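Local coordinates for protein 2,3-dimethylmalate lyase (Aspergillus niger, PDB 3FA4) that belongs to the phosphoenolpyruvate phosphomutase family of TIM-barrel enzymes and binds a magnesium ion, at residues B[11-16]-B[233-238]; B[174-179]-B[203-208]; B[197-202]-B[229-234]. One frame throughout, in Å; residues are numbered along the deposited sequence.

Contact 1. Residues B[11-16]-B[233-238]; sequences RALENP and FRIIIF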
ATOM      1  N   ARG B  11      18.077  24.977   7.991  1.00 43.65           N
ATOM      2  CA  ARG B  11      19.217  25.842   7.937  1.00 43.72           C
ATOM      3  C   ARG B  11      18.867  27.131   7.177  1.00 43.24           C
ATOM      4  O   ARG B  11      19.317  28.188   7.560  1.00 44.36           O
ATOM      5  CB  ARG B  11      20.397  25.096   7.289  1.00 44.02           C
ATOM      6  CG  ARG B  11      21.631  25.989   7.093  1.00 44.07           C
ATOM      7  CD  ARG B  11      22.920  25.230   6.711  1.00 46.13           C
ATOM      8  NE  ARG B  11      24.010  26.174   6.302  1.00 50.11           N
ATOM      9  CZ  ARG B  11      25.022  26.605   7.077  1.00 53.17           C
ATOM     10  NH1 ARG B  11      25.129  26.181   8.350  1.00 54.60           N
ATOM     11  NH2 ARG B  11      25.965  27.446   6.583  1.00 53.92           N
ATOM     12  N   ALA B  12      18.053  27.045   6.119  1.00 42.40           N
ATOM     13  CA  ALA B  12      17.642  28.225   5.336  1.00 40.08           C
ATOM     14  C   ALA B  12      16.691  29.088   6.163  1.00 39.37           C
ATOM     15  O   ALA B  12      16.696  30.292   6.028  1.00 37.69           O
ATOM     16  CB  ALA B  12      16.959  27.775   4.054  1.00 39.06           C
ATOM     17  N   LEU B  13      15.867  28.449   7.012  1.00 38.36           N
ATOM     18  CA  LEU B  13      14.898  29.148   7.897  1.00 37.58           C
ATOM     19  C   LEU B  13      15.574  29.878   9.026  1.00 38.26           C
ATOM     20  O   LEU B  13      15.053  30.880   9.510  1.00 38.92           O
ATOM     21  CB  LEU B  13      13.837  28.190   8.514  1.00 36.79           C
ATOM     22  CG  LEU B  13      12.736  27.640   7.565  1.00 34.07           C
ATOM     23  CD1 LEU B  13      11.848  26.748   8.235  1.00 35.22           C
ATOM     24  CD2 LEU B  13      11.901  28.750   6.946  1.00 34.38           C
ATOM     25  N   GLU B  14      16.700  29.358   9.506  1.00 39.62           N
ATOM     26  CA  GLU B  14      17.482  30.023  10.566  1.00 39.23           C
ATOM     27  C   GLU B  14      18.237  31.181   9.951  1.00 40.30           C
ATOM     28  O   GLU B  14      18.903  31.989  10.660  1.00 39.28           O
ATOM     29  CB  GLU B  14      18.440  29.038  11.234  1.00 38.33           C
ATOM     30  CG  GLU B  14      17.768  27.796  11.903  1.00 38.07           C
ATOM     31  CD  GLU B  14      18.821  26.706  12.269  1.00 39.88           C
ATOM     32  OE1 GLU B  14      19.932  26.721  11.660  1.00 41.25           O
ATOM     33  OE2 GLU B  14      18.564  25.816  13.142  1.00 40.36           O
ATOM     34  N   ASN B  15      18.166  31.279   8.626  1.00 40.91           N
ATOM     35  CA  ASN B  15      18.761  32.453   7.960  1.00 42.83           C
ATOM     36  C   ASN B  15      17.760  33.520   7.468  1.00 43.51           C
ATOM     37  O   ASN B  15      16.951  33.256   6.582  1.00 43.29           O
ATOM     38  CB  ASN B  15      19.688  32.046   6.804  1.00 43.37           C
ATOM     39  CG  ASN B  15      20.049  33.230   5.944  1.00 42.68           C
ATOM     40  OD1 ASN B  15      19.458  34.302   6.102  1.00 43.17           O
ATOM     41  ND2 ASN B  15      20.968  33.053   5.029  1.00 38.03           N
ATOM     42  N   PRO B  16      17.828  34.748   8.016  1.00 44.34           N
ATOM     43  CA  PRO B  16      16.852  35.773   7.619  1.00 44.10           C
ATOM     44  C   PRO B  16      16.822  36.228   6.144  1.00 43.03           C
ATOM     45  O   PRO B  16      15.820  36.810   5.724  1.00 42.88           O
ATOM     46  CB  PRO B  16      17.164  36.949   8.573  1.00 44.60           C
ATOM     47  CG  PRO B  16      17.778  36.251   9.778  1.00 44.98           C
ATOM     48  CD  PRO B  16      18.701  35.259   9.093  1.00 45.07           C
ATOM     49  N   PHE B 233       7.372  37.390   5.185  1.00 34.63           N
ATOM     50  CA  PHE B 233       7.087  35.916   5.280  1.00 32.64           C
ATOM     51  C   PHE B 233       8.346  35.190   4.939  1.00 33.41           C
ATOM     52  O   PHE B 233       9.263  35.770   4.300  1.00 33.68           O
ATOM     53  CB  PHE B 233       6.013  35.480   4.293  1.00 33.02           C
ATOM     54  CG  PHE B 233       4.642  35.896   4.679  1.00 31.72           C
ATOM     55  CD1 PHE B 233       4.091  37.058   4.157  1.00 30.33           C
ATOM     56  CD2 PHE B 233       3.914  35.158   5.629  1.00 29.52           C
ATOM     57  CE1 PHE B 233       2.806  37.465   4.548  1.00 34.42           C
ATOM     58  CE2 PHE B 233       2.629  35.542   6.019  1.00 31.08           C
ATOM     59  CZ  PHE B 233       2.064  36.687   5.482  1.00 31.52           C
ATOM     60  N   ARG B 234       8.434  33.953   5.356  1.00 32.76           N
ATOM     61  CA  ARG B 234       9.563  33.113   5.090  1.00 33.16           C
ATOM     62  C   ARG B 234       9.288  32.040   4.079  1.00 33.85           C
ATOM     63  O   ARG B 234      10.173  31.529   3.492  1.00 33.99           O
ATOM     64  CB  ARG B 234      10.122  32.548   6.359  1.00 32.01           C
ATOM     65  CG  ARG B 234      10.478  33.592   7.314  1.00 35.43           C
ATOM     66  CD  ARG B 234      11.710  34.371   6.908  1.00 36.69           C
ATOM     67  NE  ARG B 234      12.828  33.799   7.603  1.00 40.13           N
ATOM     68  CZ  ARG B 234      13.804  33.112   7.057  1.00 40.02           C
ATOM     69  NH1 ARG B 234      13.898  32.947   5.771  1.00 38.26           N
ATOM     70  NH2 ARG B 234      14.703  32.600   7.837  1.00 42.43           N
ATOM     71  N   ILE B 235       8.026  31.736   3.862  1.00 34.27           N
ATOM     72  CA  ILE B 235       7.625  30.734   2.880  1.00 34.33           C
ATOM     73  C   ILE B 235       6.355  31.211   2.230  1.00 34.35           C
ATOM     74  O   ILE B 235       5.407  31.731   2.911  1.00 33.62           O
ATOM     75  CB  ILE B 235       7.419  29.346   3.564  1.00 34.43           C
ATOM     76  CG1 ILE B 235       8.651  28.979   4.410  1.00 34.48           C
ATOM     77  CG2 ILE B 235       6.821  28.262   2.592  1.00 32.52           C
ATOM     78  CD1 ILE B 235       8.431  27.850   5.439  1.00 37.17           C
ATOM     79  N   ILE B 236       6.333  31.040   0.909  1.00 34.03           N
ATOM     80  CA  ILE B 236       5.081  31.107   0.143  1.00 35.00           C
ATOM     81  C   ILE B 236       4.865  29.791  -0.626  1.00 34.90           C
ATOM     82  O   ILE B 236       5.808  29.216  -1.201  1.00 35.27           O
ATOM     83  CB  ILE B 236       5.073  32.384  -0.805  1.00 35.12           C
ATOM     84  CG1 ILE B 236       3.653  32.702  -1.329  1.00 35.02           C
ATOM     85  CG2 ILE B 236       6.109  32.207  -1.937  1.00 34.31           C
ATOM     86  CD1 ILE B 236       3.570  34.059  -2.076  1.00 33.15           C
ATOM     87  N   ILE B 237       3.613  29.341  -0.633  1.00 35.51           N
ATOM     88  CA  ILE B 237       3.167  28.093  -1.264  1.00 33.69           C
ATOM     89  C   ILE B 237       2.056  28.450  -2.171  1.00 33.83           C
ATOM     90  O   ILE B 237       1.436  29.442  -1.959  1.00 34.90           O
ATOM     91  CB  ILE B 237       2.800  26.924  -0.239  1.00 33.90           C
ATOM     92  CG1 ILE B 237       1.559  27.266   0.617  1.00 31.86           C
ATOM     93  CG2 ILE B 237       4.066  26.510   0.575  1.00 30.44           C
ATOM     94  CD1 ILE B 237       1.116  26.161   1.491  1.00 32.06           C
ATOM     95  N   PHE B 238       1.870  27.709  -3.254  1.00 34.73           N
ATOM     96  CA  PHE B 238       0.822  27.983  -4.180  1.00 34.61           C
ATOM     97  C   PHE B 238       0.211  26.675  -4.525  1.00 35.04           C
ATOM     98  O   PHE B 238       0.526  26.170  -5.582  1.00 37.35           O
ATOM     99  CB  PHE B 238       1.323  28.601  -5.518  1.00 34.87           C
ATOM    100  CG  PHE B 238       2.250  29.777  -5.377  1.00 34.56           C
ATOM    101  CD1 PHE B 238       3.634  29.591  -5.299  1.00 35.15           C
ATOM    102  CD2 PHE B 238       1.757  31.081  -5.415  1.00 34.65           C
ATOM    103  CE1 PHE B 238       4.478  30.668  -5.189  1.00 29.73           C
ATOM    104  CE2 PHE B 238       2.617  32.158  -5.309  1.00 33.69           C
ATOM    105  CZ  PHE B 238       3.962  31.937  -5.204  1.00 33.21           C
TER
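Leu13 and Arg234 meet where the end of helix 5-13 passes the start of strand 235-238 in this TIM barrel. The tight part is apolar: Leu13 CD2 comes 3.9 Å from Ile235 CD1, and the two side chains cross at about a right angle. Leu13 CG lies beside the backbone N (chi1 -72°), which brings the end of the leucine nearer the strand although its CB does not point there; Leu13 CD2 also reaches Arg234 CB at 4.2 Å. Ile235 is buried, Leu13 partly exposed. The other side is polar and more open to solvent. Here the Arg234 chain bends at chi2 and chi3, which turns the guanidinium toward the backbone carbonyls of the turn after the helix. NH2 of Arg234 lies 2.7 Å from Asn15 O, while its modelled approach to Leu13 O is implausibly short and doubtful in detail. Pro16 CA lies 3.8 Å above one face of the Arg234 guanidinium, toward its rim. Asn15 OD1 accepts a hydrogen bond from Asp17 N. Leu13 and Ile235 both also pack on Ile20, so the end of helix 5-13 lies against strands 20-25 and 235-238, with strand 211-213 next to the latter on its other side.

Contact 2. Residues B[174-179]-B[203-208]; sequences ARLRAA and QDLAGW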
ATOM      1  N   ALA B 174      -3.431  33.735  19.170  1.00 34.06           N
ATOM      2  CA  ALA B 174      -3.339  32.920  20.395  1.00 34.71           C
ATOM      3  C   ALA B 174      -2.959  31.468  20.202  1.00 35.04           C
ATOM      4  O   ALA B 174      -2.048  30.981  20.873  1.00 36.18           O
ATOM      5  CB  ALA B 174      -4.656  32.984  21.256  1.00 34.05           C
ATOM      6  N   ARG B 175      -3.657  30.780  19.306  1.00 35.05           N
ATOM      7  CA  ARG B 175      -3.385  29.375  18.984  1.00 35.69           C
ATOM      8  C   ARG B 175      -2.002  29.207  18.286  1.00 36.24           C
ATOM      9  O   ARG B 175      -1.266  28.221  18.537  1.00 35.69           O
ATOM     10  CB  ARG B 175      -4.504  28.788  18.085  1.00 35.08           C
ATOM     11  CG  ARG B 175      -5.845  28.521  18.764  1.00 33.87           C
ATOM     12  CD  ARG B 175      -6.887  28.177  17.783  1.00 30.88           C
ATOM     13  NE  ARG B 175      -8.109  27.801  18.500  1.00 31.06           N
ATOM     14  CZ  ARG B 175      -8.612  26.571  18.564  1.00 27.80           C
ATOM     15  NH1 ARG B 175      -8.071  25.548  17.913  1.00 31.44           N
ATOM     16  NH2 ARG B 175      -9.658  26.351  19.292  1.00 31.17           N
ATOM     17  N   LEU B 176      -1.656  30.137  17.407  1.00 36.05           N
ATOM     18  CA  LEU B 176      -0.263  30.131  16.869  1.00 37.51           C
ATOM     19  C   LEU B 176       0.805  30.205  17.923  1.00 37.15           C
ATOM     20  O   LEU B 176       1.708  29.407  17.885  1.00 38.60           O
ATOM     21  CB  LEU B 176      -0.013  31.187  15.780  1.00 36.34           C
ATOM     22  CG  LEU B 176      -0.729  30.789  14.486  1.00 35.99           C
ATOM     23  CD1 LEU B 176      -0.587  31.880  13.462  1.00 34.71           C
ATOM     24  CD2 LEU B 176      -0.270  29.388  13.985  1.00 31.95           C
ATOM     25  N   ARG B 177       0.698  31.180  18.832  1.00 37.90           N
ATOM     26  CA  ARG B 177       1.640  31.410  19.948  1.00 37.60           C
ATOM     27  C   ARG B 177       1.673  30.194  20.901  1.00 37.73           C
ATOM     28  O   ARG B 177       2.731  29.770  21.324  1.00 38.39           O
ATOM     29  CB  ARG B 177       1.198  32.637  20.738  1.00 37.76           C
ATOM     30  CG  ARG B 177       1.698  33.920  20.189  1.00 39.22           C
ATOM     31  CD  ARG B 177       1.227  35.098  21.041  1.00 41.83           C
ATOM     32  NE  ARG B 177       1.606  36.394  20.438  1.00 42.45           N
ATOM     33  CZ  ARG B 177       0.867  37.521  20.479  1.00 41.41           C
ATOM     34  NH1 ARG B 177      -0.348  37.582  21.069  1.00 39.32           N
ATOM     35  NH2 ARG B 177       1.341  38.599  19.889  1.00 36.54           N
ATOM     36  N   ALA B 178       0.535  29.584  21.202  1.00 36.56           N
ATOM     37  CA  ALA B 178       0.580  28.351  21.965  1.00 35.64           C
ATOM     38  C   ALA B 178       1.445  27.307  21.215  1.00 35.68           C
ATOM     39  O   ALA B 178       2.235  26.622  21.820  1.00 36.94           O
ATOM     40  CB  ALA B 178      -0.807  27.844  22.228  1.00 34.76           C
ATOM     41  N   ALA B 179       1.318  27.185  19.903  1.00 34.96           N
ATOM     42  CA  ALA B 179       2.072  26.152  19.181  1.00 34.59           C
ATOM     43  C   ALA B 179       3.562  26.533  18.982  1.00 34.17           C
ATOM     44  O   ALA B 179       4.418  25.675  18.907  1.00 34.53           O
ATOM     45  CB  ALA B 179       1.411  25.810  17.879  1.00 33.16           C
ATOM     46  N   GLN B 203       4.106  41.038  12.313  1.00 36.15           N
ATOM     47  CA  GLN B 203       4.501  41.824  13.498  1.00 36.14           C
ATOM     48  C   GLN B 203       4.106  41.188  14.834  1.00 35.32           C
ATOM     49  O   GLN B 203       4.875  41.225  15.756  1.00 35.89           O
ATOM     50  CB  GLN B 203       3.974  43.258  13.380  1.00 36.49           C
ATOM     51  CG  GLN B 203       3.918  44.003  14.715  1.00 37.66           C
ATOM     52  CD  GLN B 203       3.275  45.391  14.612  1.00 40.10           C
ATOM     53  OE1 GLN B 203       3.586  46.163  13.668  1.00 42.30           O
ATOM     54  NE2 GLN B 203       2.409  45.748  15.607  1.00 40.97           N
ATOM     55  N   ASP B 204       2.928  40.561  14.905  1.00 34.74           N
ATOM     56  CA  ASP B 204       2.428  39.854  16.063  1.00 33.75           C
ATOM     57  C   ASP B 204       3.185  38.608  16.483  1.00 34.54           C
ATOM     58  O   ASP B 204       3.296  38.313  17.691  1.00 33.85           O
ATOM     59  CB  ASP B 204       0.949  39.523  15.869  1.00 34.60           C
ATOM     60  CG  ASP B 204       0.060  40.736  16.086  1.00 34.53           C
ATOM     61  OD1 ASP B 204       0.562  41.758  16.587  1.00 37.50           O
ATOM     62  OD2 ASP B 204      -1.118  40.707  15.755  1.00 34.99           O
ATOM     63  N   LEU B 205       3.705  37.880  15.497  1.00 33.86           N
ATOM     64  CA  LEU B 205       4.525  36.719  15.749  1.00 33.43           C
ATOM     65  C   LEU B 205       5.927  37.015  15.268  1.00 33.48           C
ATOM     66  O   LEU B 205       6.558  36.196  14.638  1.00 33.36           O
ATOM     67  CB  LEU B 205       3.949  35.503  15.020  1.00 32.93           C
ATOM     68  CG  LEU B 205       2.585  35.100  15.594  1.00 33.01           C
ATOM     69  CD1 LEU B 205       1.827  34.189  14.620  1.00 34.35           C
ATOM     70  CD2 LEU B 205       2.803  34.433  16.903  1.00 29.16           C
ATOM     71  N   ALA B 206       6.401  38.221  15.563  1.00 35.09           N
ATOM     72  CA  ALA B 206       7.717  38.711  15.108  1.00 35.37           C
ATOM     73  C   ALA B 206       8.806  37.750  15.471  1.00 36.85           C
ATOM     74  O   ALA B 206       8.912  37.240  16.635  1.00 36.45           O
ATOM     75  CB  ALA B 206       8.037  40.106  15.746  1.00 35.26           C
ATOM     76  N   GLY B 207       9.666  37.524  14.500  1.00 37.97           N
ATOM     77  CA  GLY B 207      10.848  36.700  14.771  1.00 38.38           C
ATOM     78  C   GLY B 207      10.608  35.214  14.575  1.00 37.02           C
ATOM     79  O   GLY B 207      11.548  34.461  14.558  1.00 37.67           O
ATOM     80  N   TRP B 208       9.354  34.798  14.421  1.00 37.07           N
ATOM     81  CA  TRP B 208       8.994  33.387  14.116  1.00 35.48           C
ATOM     82  C   TRP B 208       8.637  33.291  12.638  1.00 34.95           C
ATOM     83  O   TRP B 208       7.851  34.103  12.230  1.00 35.94           O
ATOM     84  CB  TRP B 208       7.722  32.988  14.879  1.00 33.75           C
ATOM     85  CG  TRP B 208       7.477  31.530  15.023  1.00 31.65           C
ATOM     86  CD1 TRP B 208       8.391  30.551  15.244  1.00 28.64           C
ATOM     87  CD2 TRP B 208       6.171  30.878  15.027  1.00 31.11           C
ATOM     88  NE1 TRP B 208       7.728  29.318  15.397  1.00 28.26           N
ATOM     89  CE2 TRP B 208       6.386  29.510  15.262  1.00 25.49           C
ATOM     90  CE3 TRP B 208       4.842  31.347  14.862  1.00 28.65           C
ATOM     91  CZ2 TRP B 208       5.357  28.613  15.328  1.00 31.04           C
ATOM     92  CZ3 TRP B 208       3.804  30.459  14.958  1.00 29.95           C
ATOM     93  CH2 TRP B 208       4.057  29.107  15.180  1.00 31.74           C
TER
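Two neighbouring helices on the outside of the TIM barrel meet here: helix 169-181 packs against the end of helix 195-204 and the type II beta turn Leu205 to Trp208 that leads toward strand 211-213. Leu205 is the first residue to leave helical geometry, and its side chain fits between two residues of the facing helix. Leu205 CD1 lies 3.5 Å from Leu176 CD1, with the two leucines crossing at about a right angle. Leu205 CD2 takes the aliphatic part of Arg177, 3.5 Å from Arg177 CG. On the buried side, Trp208 brings the benzene end of its indole to Leu176. CZ3 of Trp208 is 4.0 Å from Leu176 CB, and Leu176 O approaches the Trp208 ring obliquely, 3.6 Å from CH2. With CG anti to the backbone N (chi1 -161°), the indole extends toward that helix, and NE1 is satisfied by Ala184 O. Gly207 supplies the positive phi of the turn, which Trp208 N closes by bonding to Leu205 O. Asp204 directs its carboxylate to Tyr169 OH. The exposed rim belongs to Arg177, whose chain runs extended from CG to NE along the surface. At its end NH2 of Arg177 donates to Asp204 O at 3.0 Å, with an N-H...O angle of 149° and the donor tilted 28° from the carbonyl plane.

Contact 3. Residues B[197-202]-B[229-234]; sequences MARQVI and KEMGFR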
ATOM      1  N   MET B 197      -3.922  42.506   7.335  1.00 34.72           N
ATOM      2  CA  MET B 197      -3.825  41.387   8.287  1.00 33.71           C
ATOM      3  C   MET B 197      -2.548  40.582   8.135  1.00 34.59           C
ATOM      4  O   MET B 197      -2.058  39.996   9.114  1.00 35.45           O
ATOM      5  CB  MET B 197      -5.032  40.468   8.186  1.00 33.64           C
ATOM      6  CG  MET B 197      -5.027  39.337   9.155  1.00 31.36           C
ATOM      7  SD  MET B 197      -6.376  38.204   8.917  1.00 33.62           S
ATOM      8  CE  MET B 197      -7.632  39.142   9.768  1.00 27.55           C
ATOM      9  N   ALA B 198      -1.981  40.559   6.920  1.00 34.66           N
ATOM     10  CA  ALA B 198      -0.725  39.858   6.670  1.00 33.72           C
ATOM     11  C   ALA B 198       0.479  40.594   7.233  1.00 34.87           C
ATOM     12  O   ALA B 198       1.403  39.965   7.742  1.00 36.24           O
ATOM     13  CB  ALA B 198      -0.565  39.597   5.181  1.00 34.04           C
ATOM     14  N   ARG B 199       0.484  41.920   7.140  1.00 33.92           N
ATOM     15  CA  ARG B 199       1.475  42.706   7.828  1.00 34.29           C
ATOM     16  C   ARG B 199       1.358  42.611   9.375  1.00 33.89           C
ATOM     17  O   ARG B 199       2.342  42.360  10.025  1.00 32.86           O
ATOM     18  CB  ARG B 199       1.446  44.142   7.333  1.00 33.84           C
ATOM     19  CG  ARG B 199       1.741  44.279   5.836  1.00 34.54           C
ATOM     20  CD  ARG B 199       1.908  45.793   5.402  1.00 34.15           C
ATOM     21  NE  ARG B 199       1.868  45.798   3.954  1.00 36.33           N
ATOM     22  CZ  ARG B 199       0.814  46.149   3.217  1.00 37.64           C
ATOM     23  NH1 ARG B 199      -0.299  46.655   3.793  1.00 39.51           N
ATOM     24  NH2 ARG B 199       0.881  46.007   1.893  1.00 30.61           N
ATOM     25  N   GLN B 200       0.143  42.730   9.941  1.00 34.99           N
ATOM     26  CA  GLN B 200      -0.077  42.549  11.383  1.00 33.88           C
ATOM     27  C   GLN B 200       0.452  41.202  11.914  1.00 34.86           C
ATOM     28  O   GLN B 200       1.114  41.176  12.989  1.00 35.68           O
ATOM     29  CB  GLN B 200      -1.557  42.743  11.769  1.00 34.22           C
ATOM     30  CG  GLN B 200      -1.784  42.976  13.262  1.00 33.47           C
ATOM     31  CD  GLN B 200      -1.103  44.251  13.717  1.00 38.00           C
ATOM     32  OE1 GLN B 200      -0.283  44.283  14.647  1.00 35.76           O
ATOM     33  NE2 GLN B 200      -1.401  45.322  13.002  1.00 39.86           N
ATOM     34  N   VAL B 201       0.195  40.097  11.218  1.00 33.36           N
ATOM     35  CA  VAL B 201       0.518  38.779  11.796  1.00 34.85           C
ATOM     36  C   VAL B 201       2.012  38.545  11.793  1.00 35.88           C
ATOM     37  O   VAL B 201       2.521  37.894  12.700  1.00 35.37           O
ATOM     38  CB  VAL B 201      -0.293  37.575  11.203  1.00 35.00           C
ATOM     39  CG1 VAL B 201       0.120  37.299   9.801  1.00 35.58           C
ATOM     40  CG2 VAL B 201      -0.174  36.298  12.080  1.00 32.78           C
ATOM     41  N   ILE B 202       2.713  39.112  10.791  1.00 36.54           N
ATOM     42  CA  ILE B 202       4.169  39.139  10.773  1.00 35.34           C
ATOM     43  C   ILE B 202       4.686  39.884  12.014  1.00 36.05           C
ATOM     44  O   ILE B 202       5.588  39.400  12.706  1.00 37.03           O
ATOM     45  CB  ILE B 202       4.726  39.718   9.435  1.00 35.70           C
ATOM     46  CG1 ILE B 202       4.537  38.679   8.344  1.00 35.75           C
ATOM     47  CG2 ILE B 202       6.238  40.091   9.527  1.00 31.83           C
ATOM     48  CD1 ILE B 202       4.342  39.278   7.006  1.00 37.46           C
ATOM     49  N   LYS B 229       7.839  38.227   0.460  1.00 30.72           N
ATOM     50  CA  LYS B 229       9.161  38.234   1.037  1.00 30.47           C
ATOM     51  C   LYS B 229       9.464  39.524   1.793  1.00 31.14           C
ATOM     52  O   LYS B 229      10.031  39.488   2.895  1.00 31.64           O
ATOM     53  CB  LYS B 229      10.193  38.092  -0.067  1.00 30.75           C
ATOM     54  CG  LYS B 229      11.622  37.986   0.481  1.00 29.92           C
ATOM     55  CD  LYS B 229      12.557  38.421  -0.609  1.00 35.20           C
ATOM     56  CE  LYS B 229      13.963  38.484  -0.035  1.00 39.05           C
ATOM     57  NZ  LYS B 229      14.723  37.244  -0.423  1.00 42.28           N
ATOM     58  N   GLU B 230       9.083  40.643   1.167  1.00 31.05           N
ATOM     59  CA  GLU B 230       9.158  42.009   1.675  1.00 30.69           C
ATOM     60  C   GLU B 230       8.182  42.345   2.772  1.00 30.46           C
ATOM     61  O   GLU B 230       8.524  43.125   3.649  1.00 29.10           O
ATOM     62  CB  GLU B 230       9.001  42.954   0.523  1.00 31.29           C
ATOM     63  CG  GLU B 230      10.213  42.866  -0.400  1.00 33.44           C
ATOM     64  CD  GLU B 230      10.002  43.533  -1.743  1.00 37.41           C
ATOM     65  OE1 GLU B 230       8.921  44.115  -2.055  1.00 35.95           O
ATOM     66  OE2 GLU B 230      10.989  43.522  -2.496  1.00 43.21           O
ATOM     67  N   MET B 231       6.996  41.724   2.788  1.00 30.82           N
ATOM     68  CA  MET B 231       6.166  41.858   3.980  1.00 31.87           C
ATOM     69  C   MET B 231       6.885  41.172   5.149  1.00 32.23           C
ATOM     70  O   MET B 231       6.627  41.484   6.280  1.00 33.40           O
ATOM     71  CB  MET B 231       4.771  41.220   3.835  1.00 30.58           C
ATOM     72  CG  MET B 231       3.901  41.843   2.874  1.00 30.32           C
ATOM     73  SD  MET B 231       2.406  40.907   2.700  1.00 34.15           S
ATOM     74  CE  MET B 231       1.318  42.144   1.881  1.00 29.11           C
ATOM     75  N   GLY B 232       7.707  40.169   4.881  1.00 33.01           N
ATOM     76  CA  GLY B 232       8.412  39.476   5.940  1.00 33.00           C
ATOM     77  C   GLY B 232       8.088  38.024   6.128  1.00 33.23           C
ATOM     78  O   GLY B 232       8.508  37.438   7.135  1.00 34.16           O
ATOM     79  N   PHE B 233       7.372  37.390   5.185  1.00 34.63           N
ATOM     80  CA  PHE B 233       7.087  35.916   5.280  1.00 32.64           C
ATOM     81  C   PHE B 233       8.346  35.190   4.939  1.00 33.41           C
ATOM     82  O   PHE B 233       9.263  35.770   4.300  1.00 33.68           O
ATOM     83  CB  PHE B 233       6.013  35.480   4.293  1.00 33.02           C
ATOM     84  CG  PHE B 233       4.642  35.896   4.679  1.00 31.72           C
ATOM     85  CD1 PHE B 233       4.091  37.058   4.157  1.00 30.33           C
ATOM     86  CD2 PHE B 233       3.914  35.158   5.629  1.00 29.52           C
ATOM     87  CE1 PHE B 233       2.806  37.465   4.548  1.00 34.42           C
ATOM     88  CE2 PHE B 233       2.629  35.542   6.019  1.00 31.08           C
ATOM     89  CZ  PHE B 233       2.064  36.687   5.482  1.00 31.52           C
ATOM     90  N   ARG B 234       8.434  33.953   5.356  1.00 32.76           N
ATOM     91  CA  ARG B 234       9.563  33.113   5.090  1.00 33.16           C
ATOM     92  C   ARG B 234       9.288  32.040   4.079  1.00 33.85           C
ATOM     93  O   ARG B 234      10.173  31.529   3.492  1.00 33.99           O
ATOM     94  CB  ARG B 234      10.122  32.548   6.359  1.00 32.01           C
ATOM     95  CG  ARG B 234      10.478  33.592   7.314  1.00 35.43           C
ATOM     96  CD  ARG B 234      11.710  34.371   6.908  1.00 36.69           C
ATOM     97  NE  ARG B 234      12.828  33.799   7.603  1.00 40.13           N
ATOM     98  CZ  ARG B 234      13.804  33.112   7.057  1.00 40.02           C
ATOM     99  NH1 ARG B 234      13.898  32.947   5.771  1.00 38.26           N
ATOM    100  NH2 ARG B 234      14.703  32.600   7.837  1.00 42.43           N
TER
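The backbones come closest where Arg199 faces Met231, their CA atoms 6.1 Å apart, as helix 195-204 passes the last turn of helix 225-231. These are successive outer helices of the TIM barrel, and the second ends in a Schellman motif: Gly232, with positive phi, is the C-prime residue, Phe233 N bonds back to Ala228 O, and Gly232 N makes a weak bond to Lys229 O. The chain then turns inward toward strand 235-238. Ile202 is central to the packing. Its CG1 lies beside the backbone N (chi1 -74°), and the CD1 methyl at the end of that branch enters the angle between Met231 and Phe233. Ile202 CD1 touches Met231 CB at 3.7 Å and comes still nearer to Met231 O, at 3.3 Å. Ile202 CD1 also lies over one face of the Phe233 ring in a CH-pi contact, 3.7 Å from the centroid and 22° off the ring normal, displaced toward the rim. Ala198, one helical turn earlier, meets that ring at its edge instead, with Ala198 CB 3.9 Å from Phe233 CZ. The ring is thus held on a face and along its edge by two residues of one helix. Gly232 passes close to Ile202 CG2, and the absence of a side chain there permits the close approach as well as the backbone angles. Met231 extends its chain toward the helix, and its SD lies in the plane of the Phe233 ring, at the edge. The sulfur also touches Ala198 CB. Beyond it, toward the exposed side, the methionine and Arg199 chains cross at about a right angle, and Met231 CE ends 3.9 Å from Arg199 NH2, oblique to the guanidinium.

All three contacts belong to one barrel domain. Contacts 1 and 3 share Phe233 and Arg234, where helix 225-231 gives way to strand 235-238, and their centres are about 12 Å apart. Contacts 2 and 3 both use helix 195-204, again with centres about 12 Å apart, whereas contacts 1 and 2 have centres about 16 Å and nearest atoms about 6 Å apart. Both segments of contact 2 fall between residues 16 and 233, and the order along the chain is 174-179, 197-202, 203-208, 229-234. Together they join helices 169-181, 195-204 and 225-231 in succession, then bring the last barrel strand back to N-terminal helix 5-13.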